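Local coordinates for protein P43 (Trichuris muris, PDB 6QIX) that is the major secreted protein of a whipworm parasite, tethers to matrix and inhibits the function of interleukin-13, at residues 29-43 with 49-63. Residues are numbered along the deposited sequence; the frame is centred on the assembly and turned at random.
Sequences KPWTDCLWYPPQHMY and ACGMHAHRNLTGVMD. With NAG (2-acetamido-2-deoxy-beta-D-glucopyranose), chain C; ACT (acetate ion), chain D.
The amide of Q40 meets the backbone of 56-58 with both of its polar ends. Q40 NE2 gives a bond to R56 O at 3.1 Å, lying in the carbonyl plane. Q40 OE1 accepts from L58 N, though the modelled 2.5 Å between these two atoms is implausibly short and its exact length doubtful. The amide flip is consistent with both neighbours; CG runs anti to the backbone N (chi1 -178°) and the bend at chi2 turns the group across to the loop. N57, between the two bonded residues, carries the N-linked sugar on ND2 and closes an Asx turn, its OD1 accepting from T59 N.

About one helical turn later, Y43 OH accepts from R56 N (3.1 Å, 164° at the hydrogen) and donates to an acetate ion, probably from the crystallisation liquor. R56 NE and NH2 reach the same acetate, and Y145 OH joins them; R56 NH1 instead bonds Y361 O and K363 O near the end of the modelled chain. The Y43 ring and the guanidinium planes stand 61° apart.

Apolar contacts fill in around these bonds: L58 CD1 sits 3.8 Å from Y43 CB, A54 CB approaches Y43 CE2, and P39 CG lies 3.6 Å from M62 O. A water links Q40 N to D63 OD1 beside the helix start, where P38 is the N-cap.

At the far end T32 CG2 touches A49 CB (3.7 Å), and a second water bridges P30 O and A49 O. The loop thus runs back along one side of helix 39-49, from the Schellman motif at G51 to its first turn, while the C50-C83 disulfide and A49 against F81 join that helix end to strand 79-85.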
loop_
_atom_site.group_PDB
_atom_site.type_symbol
_atom_site.label_atom_id
_atom_site.label_comp_id
_atom_site.label_asym_id
_atom_site.label_seq_id
_atom_site.Cartn_x
_atom_site.Cartn_y
_atom_site.Cartn_z
ATOM N N LYS A 29 -28.287 1.094 0.831
ATOM C CA LYS A 29 -28.594 -0.240 1.315
ATOM C C LYS A 29 -28.352 -0.255 2.820
ATOM O O LYS A 29 -27.775 0.687 3.372
ATOM C CB LYS A 29 -27.725 -1.269 0.591
ATOM C CG LYS A 29 -27.652 -1.033 -0.918
ATOM C CD LYS A 29 -27.485 -2.339 -1.675
ATOM C CE LYS A 29 -27.686 -2.165 -3.193
ATOM N NZ LYS A 29 -27.842 -0.739 -3.599
ATOM N N PRO A 30 -28.778 -1.306 3.518
ATOM C CA PRO A 30 -28.690 -1.278 4.983
ATOM C C PRO A 30 -27.251 -1.317 5.480
ATOM O O PRO A 30 -26.346 -1.872 4.843
ATOM C CB PRO A 30 -29.475 -2.523 5.431
ATOM C CG PRO A 30 -29.600 -3.407 4.211
ATOM C CD PRO A 30 -29.504 -2.489 3.003
ATOM N N TRP A 31 -27.057 -0.681 6.635
ATOM C CA TRP A 31 -25.804 -0.774 7.364
ATOM C C TRP A 31 -25.494 -2.222 7.718
ATOM O O TRP A 31 -26.379 -2.977 8.137
ATOM C CB TRP A 31 -25.892 0.019 8.663
ATOM C CG TRP A 31 -25.802 1.507 8.563
ATOM C CD1 TRP A 31 -26.836 2.399 8.640
ATOM C CD2 TRP A 31 -24.608 2.284 8.445
ATOM N NE1 TRP A 31 -26.357 3.687 8.555
ATOM C CE2 TRP A 31 -24.994 3.642 8.431
ATOM C CE3 TRP A 31 -23.248 1.963 8.330
ATOM C CZ2 TRP A 31 -24.067 4.681 8.320
ATOM C CZ3 TRP A 31 -22.333 2.988 8.226
ATOM C CH2 TRP A 31 -22.746 4.335 8.206
ATOM N N THR A 32 -24.216 -2.584 7.636
ATOM C CA THR A 32 -23.793 -3.897 8.093
ATOM C C THR A 32 -23.795 -3.952 9.621
ATOM O O THR A 32 -24.007 -2.951 10.302
ATOM C CB THR A 32 -22.386 -4.231 7.612
ATOM O OG1 THR A 32 -21.467 -3.259 8.123
ATOM C CG2 THR A 32 -22.301 -4.222 6.093
ATOM N N ASP A 33 -23.538 -5.142 10.152
ATOM C CA ASP A 33 -23.067 -5.283 11.523
ATOM C C ASP A 33 -21.658 -4.690 11.664
ATOM O O ASP A 33 -21.014 -4.301 10.686
ATOM C CB ASP A 33 -23.059 -6.757 11.921
ATOM C CG ASP A 33 -24.440 -7.273 12.290
ATOM O OD1 ASP A 33 -24.622 -8.522 12.329
ATOM O OD2 ASP A 33 -25.354 -6.442 12.547
ATOM N N CYS A 34 -21.162 -4.616 12.901
ATOM C CA CYS A 34 -19.760 -4.242 13.091
ATOM C C CYS A 34 -18.864 -5.287 12.435
ATOM O O CYS A 34 -18.996 -6.485 12.710
ATOM C CB CYS A 34 -19.428 -4.110 14.578
ATOM S SG CYS A 34 -20.278 -2.700 15.412
ATOM N N LEU A 35 -17.971 -4.840 11.549
ATOM C CA LEU A 35 -17.199 -5.747 10.706
ATOM C C LEU A 35 -15.824 -6.031 11.299
ATOM O O LEU A 35 -15.261 -5.219 12.025
ATOM C CB LEU A 35 -17.015 -5.164 9.299
ATOM C CG LEU A 35 -18.303 -4.870 8.541
ATOM C CD1 LEU A 35 -17.992 -4.280 7.181
ATOM C CD2 LEU A 35 -19.170 -6.115 8.388
ATOM N N TRP A 36 -15.253 -7.171 10.926
ATOM C CA TRP A 36 -13.960 -7.549 11.468
ATOM C C TRP A 36 -13.222 -8.460 10.494
ATOM O O TRP A 36 -13.740 -8.858 9.453
ATOM C CB TRP A 36 -14.116 -8.214 12.858
ATOM C CG TRP A 36 -12.843 -8.251 13.646
ATOM C CD1 TRP A 36 -12.213 -9.353 14.150
ATOM C CD2 TRP A 36 -12.023 -7.133 13.986
ATOM N NE1 TRP A 36 -11.045 -8.986 14.802
ATOM C CE2 TRP A 36 -10.906 -7.628 14.699
ATOM C CE3 TRP A 36 -12.119 -5.764 13.759
ATOM C CZ2 TRP A 36 -9.889 -6.801 15.159
ATOM C CZ3 TRP A 36 -11.117 -4.944 14.254
ATOM C CH2 TRP A 36 -10.018 -5.466 14.942
ATOM N N TYR A 37 -11.999 -8.788 10.862
ATOM C CA TYR A 37 -11.078 -9.573 10.056
ATOM C C TYR A 37 -11.362 -11.048 10.239
ATOM O O TYR A 37 -12.120 -11.435 11.122
ATOM C CB TYR A 37 -9.653 -9.213 10.467
ATOM C CG TYR A 37 -9.357 -7.752 10.171
ATOM C CD1 TYR A 37 -8.924 -7.350 8.904
ATOM C CD2 TYR A 37 -9.552 -6.766 11.146
ATOM C CE1 TYR A 37 -8.685 -6.052 8.623
ATOM C CE2 TYR A 37 -9.302 -5.447 10.874
ATOM C CZ TYR A 37 -8.874 -5.089 9.597
ATOM O OH TYR A 37 -8.624 -3.768 9.292
ATOM N N PRO A 38 -10.743 -11.919 9.437
ATOM C CA PRO A 38 -9.698 -11.672 8.438
ATOM C C PRO A 38 -10.106 -10.870 7.185
ATOM O O PRO A 38 -11.305 -10.681 6.935
ATOM C CB PRO A 38 -9.259 -13.085 8.022
ATOM C CG PRO A 38 -10.361 -14.014 8.495
ATOM C CD PRO A 38 -11.056 -13.348 9.611
ATOM N N PRO A 39 -9.096 -10.408 6.428
ATOM C CA PRO A 39 -9.378 -9.537 5.263
ATOM C C PRO A 39 -10.403 -10.120 4.304
ATOM O O PRO A 39 -11.325 -9.422 3.854
ATOM C CB PRO A 39 -7.997 -9.397 4.591
ATOM C CG PRO A 39 -7.034 -9.559 5.770
ATOM C CD PRO A 39 -7.651 -10.598 6.653
ATOM N N GLN A 40 -10.266 -11.401 3.974
ATOM C CA GLN A 40 -11.232 -12.016 3.060
ATOM C C GLN A 40 -12.655 -11.887 3.596
ATOM O O GLN A 40 -13.590 -11.574 2.848
ATOM C CB GLN A 40 -10.883 -13.486 2.816
ATOM C CG GLN A 40 -11.842 -14.174 1.832
ATOM C CD GLN A 40 -11.759 -13.586 0.427
ATOM O OE1 GLN A 40 -10.715 -13.078 0.020
ATOM N NE2 GLN A 40 -12.853 -13.666 -0.321
ATOM N N HIS A 41 -12.843 -12.121 4.891
ATOM C CA HIS A 41 -14.178 -12.014 5.472
ATOM C C HIS A 41 -14.692 -10.581 5.439
ATOM O O HIS A 41 -15.857 -10.342 5.100
ATOM C CB HIS A 41 -14.161 -12.508 6.905
ATOM C CG HIS A 41 -15.480 -12.401 7.589
ATOM N ND1 HIS A 41 -15.704 -11.542 8.642
ATOM C CD2 HIS A 41 -16.648 -13.044 7.365
ATOM C CE1 HIS A 41 -16.952 -11.687 9.061
ATOM N NE2 HIS A 41 -17.549 -12.580 8.291
ATOM N N MET A 42 -13.844 -9.616 5.796
ATOM C CA MET A 42 -14.274 -8.221 5.761
ATOM C C MET A 42 -14.576 -7.784 4.329
ATOM O O MET A 42 -15.577 -7.106 4.079
ATOM C CB MET A 42 -13.210 -7.319 6.407
ATOM C CG MET A 42 -13.533 -5.832 6.351
ATOM S SD MET A 42 -12.236 -4.807 7.093
ATOM C CE MET A 42 -12.516 -5.246 8.817
ATOM N N TYR A 43 -13.721 -8.163 3.374
ATOM C CA TYR A 43 -14.005 -7.863 1.972
ATOM C C TYR A 43 -15.332 -8.487 1.532
ATOM O O TYR A 43 -16.122 -7.856 0.808
ATOM C CB TYR A 43 -12.847 -8.365 1.105
ATOM C CG TYR A 43 -13.231 -8.576 -0.335
ATOM C CD1 TYR A 43 -13.466 -7.499 -1.159
ATOM C CD2 TYR A 43 -13.368 -9.852 -0.870
ATOM C CE1 TYR A 43 -13.824 -7.686 -2.512
ATOM C CE2 TYR A 43 -13.736 -10.045 -2.179
ATOM C CZ TYR A 43 -13.964 -8.963 -2.996
ATOM O OH TYR A 43 -14.304 -9.157 -4.299
ATOM N N ALA A 49 -22.467 -5.901 1.053
ATOM C CA ALA A 49 -23.147 -4.661 1.423
ATOM C C ALA A 49 -23.473 -3.813 0.205
ATOM O O ALA A 49 -24.480 -3.106 0.201
ATOM C CB ALA A 49 -22.280 -3.855 2.396
ATOM N N CYS A 50 -22.621 -3.842 -0.812
ATOM C CA CYS A 50 -22.883 -3.159 -2.075
ATOM C C CYS A 50 -23.734 -3.990 -3.026
ATOM O O CYS A 50 -23.938 -3.584 -4.175
ATOM C CB CYS A 50 -21.561 -2.791 -2.769
ATOM S SG CYS A 50 -20.620 -1.469 -1.923
ATOM N N GLY A 51 -24.198 -5.154 -2.594
ATOM C CA GLY A 51 -25.021 -5.985 -3.451
ATOM C C GLY A 51 -24.247 -6.686 -4.543
ATOM O O GLY A 51 -24.751 -6.812 -5.663
ATOM N N MET A 52 -23.038 -7.156 -4.244
ATOM C CA MET A 52 -22.181 -7.777 -5.238
ATOM C C MET A 52 -21.559 -9.036 -4.667
ATOM O O MET A 52 -21.244 -9.103 -3.476
ATOM C CB MET A 52 -21.078 -6.822 -5.678
ATOM C CG MET A 52 -21.566 -5.413 -5.827
ATOM S SD MET A 52 -20.233 -4.304 -6.254
ATOM C CE MET A 52 -20.167 -4.524 -8.025
ATOM N N HIS A 53 -21.381 -10.031 -5.533
ATOM C CA HIS A 53 -20.641 -11.230 -5.168
ATOM C C HIS A 53 -19.201 -10.869 -4.816
ATOM O O HIS A 53 -18.629 -9.905 -5.339
ATOM C CB HIS A 53 -20.661 -12.247 -6.317
ATOM C CG HIS A 53 -21.839 -13.169 -6.292
ATOM N ND1 HIS A 53 -22.639 -13.330 -5.181
ATOM C CD2 HIS A 53 -22.356 -13.979 -7.249
ATOM C CE1 HIS A 53 -23.599 -14.196 -5.453
ATOM N NE2 HIS A 53 -23.449 -14.606 -6.702
ATOM N N ALA A 54 -18.618 -11.647 -3.906
ATOM C CA ALA A 54 -17.229 -11.444 -3.495
ATOM C C ALA A 54 -16.378 -12.333 -4.387
ATOM O O ALA A 54 -16.122 -13.495 -4.075
ATOM C CB ALA A 54 -17.032 -11.767 -2.018
ATOM N N HIS A 55 -15.930 -11.783 -5.514
ATOM C CA HIS A 55 -15.242 -12.587 -6.517
ATOM C C HIS A 55 -13.738 -12.671 -6.311
ATOM O O HIS A 55 -13.112 -13.606 -6.817
ATOM C CB HIS A 55 -15.525 -12.026 -7.914
ATOM C CG HIS A 55 -16.942 -12.215 -8.365
ATOM N ND1 HIS A 55 -17.547 -13.454 -8.428
ATOM C CD2 HIS A 55 -17.872 -11.321 -8.779
ATOM C CE1 HIS A 55 -18.788 -13.315 -8.859
ATOM N NE2 HIS A 55 -19.010 -12.031 -9.081
ATOM N N ARG A 56 -13.142 -11.727 -5.596
ATOM C CA ARG A 56 -11.710 -11.782 -5.345
ATOM C C ARG A 56 -11.405 -12.796 -4.257
ATOM O O ARG A 56 -12.187 -12.979 -3.316
ATOM C CB ARG A 56 -11.180 -10.410 -4.922
ATOM C CG ARG A 56 -11.450 -9.313 -5.918
ATOM C CD ARG A 56 -11.043 -7.921 -5.399
ATOM N NE ARG A 56 -11.559 -6.893 -6.296
ATOM C CZ ARG A 56 -11.059 -6.636 -7.503
ATOM N NH1 ARG A 56 -10.000 -7.304 -7.934
ATOM N NH2 ARG A 56 -11.608 -5.701 -8.274
ATOM N N ASN A 57 -10.239 -13.432 -4.370
ATOM C CA ASN A 57 -9.703 -14.260 -3.289
ATOM C C ASN A 57 -8.505 -13.533 -2.688
ATOM O O ASN A 57 -7.427 -13.527 -3.274
ATOM C CB ASN A 57 -9.309 -15.644 -3.789
ATOM C CG ASN A 57 -8.576 -16.457 -2.736
ATOM O OD1 ASN A 57 -8.492 -16.046 -1.580
ATOM N ND2 ASN A 57 -8.034 -17.626 -3.132
ATOM N N LEU A 58 -8.689 -12.927 -1.506
ATOM C CA LEU A 58 -7.608 -12.189 -0.866
ATOM C C LEU A 58 -6.852 -13.025 0.154
ATOM O O LEU A 58 -5.918 -12.516 0.779
ATOM C CB LEU A 58 -8.138 -10.929 -0.164
ATOM C CG LEU A 58 -8.936 -9.938 -0.996
ATOM C CD1 LEU A 58 -9.326 -8.698 -0.153
ATOM C CD2 LEU A 58 -8.127 -9.514 -2.222
ATOM N N THR A 59 -7.238 -14.276 0.352
ATOM C CA THR A 59 -6.534 -15.111 1.309
ATOM C C THR A 59 -5.062 -15.188 0.943
ATOM O O THR A 59 -4.714 -15.446 -0.207
ATOM C CB THR A 59 -7.147 -16.508 1.343
ATOM O OG1 THR A 59 -8.543 -16.397 1.644
ATOM C CG2 THR A 59 -6.466 -17.358 2.404
ATOM N N GLY A 60 -4.196 -14.976 1.929
ATOM C CA GLY A 60 -2.767 -15.061 1.706
ATOM C C GLY A 60 -2.113 -13.769 1.276
ATOM O O GLY A 60 -0.875 -13.686 1.270
ATOM N N VAL A 61 -2.902 -12.752 0.937
ATOM C CA VAL A 61 -2.334 -11.498 0.472
ATOM C C VAL A 61 -1.883 -10.633 1.637
ATOM O O VAL A 61 -0.827 -10.002 1.573
ATOM C CB VAL A 61 -3.356 -10.762 -0.411
ATOM C CG1 VAL A 61 -2.802 -9.420 -0.859
ATOM C CG2 VAL A 61 -3.754 -11.618 -1.592
ATOM N N MET A 62 -2.669 -10.549 2.703
ATOM C CA MET A 62 -2.279 -9.728 3.841
ATOM C C MET A 62 -2.821 -10.357 5.120
ATOM O O MET A 62 -3.461 -9.702 5.944
ATOM C CB MET A 62 -2.754 -8.282 3.669
ATOM C CG MET A 62 -4.130 -8.119 3.066
ATOM S SD MET A 62 -4.901 -6.550 3.535
ATOM C CE MET A 62 -3.469 -5.476 3.623
ATOM N N ASP A 63 -2.565 -11.646 5.296
ATOM C CA ASP A 63 -2.959 -12.338 6.511
ATOM C C ASP A 63 -1.878 -12.177 7.577
ATOM O O ASP A 63 -0.759 -11.726 7.308
ATOM C CB ASP A 63 -3.237 -13.811 6.211
ATOM C CG ASP A 63 -4.487 -14.001 5.359
ATOM O OD1 ASP A 63 -5.366 -13.105 5.390
ATOM O OD2 ASP A 63 -4.592 -15.036 4.668
HETATM C C1 NAG C . -7.311 -18.491 -2.202
HETATM C C2 NAG C . -7.582 -19.965 -2.494
HETATM C C3 NAG C . -6.844 -20.847 -1.488
HETATM C C4 NAG C . -5.356 -20.522 -1.485
HETATM C C5 NAG C . -5.140 -19.032 -1.230
HETATM C C6 NAG C . -3.682 -18.624 -1.332
HETATM C C7 NAG C . -9.734 -20.384 -3.599
HETATM C C8 NAG C . -11.191 -20.673 -3.407
HETATM N N2 NAG C . -9.009 -20.247 -2.480
HETATM O O3 NAG C . -7.026 -22.220 -1.819
HETATM O O4 NAG C . -4.694 -21.277 -0.476
HETATM O O5 NAG C . -5.870 -18.251 -2.193
HETATM O O6 NAG C . -3.295 -18.267 -2.655
HETATM O O7 NAG C . -9.233 -20.275 -4.720
HETATM C C ACT D . -14.521 -5.311 -5.813
HETATM O O ACT D . -14.275 -6.505 -5.565
HETATM O OXT ACT D . -13.922 -4.531 -6.596
HETATM C CH3 ACT D . -15.689 -4.720 -4.994
HETATM O O HOH W 1 -24.973 -1.085 2.408
HETATM O O HOH W 2 -8.012 -13.226 4.498
#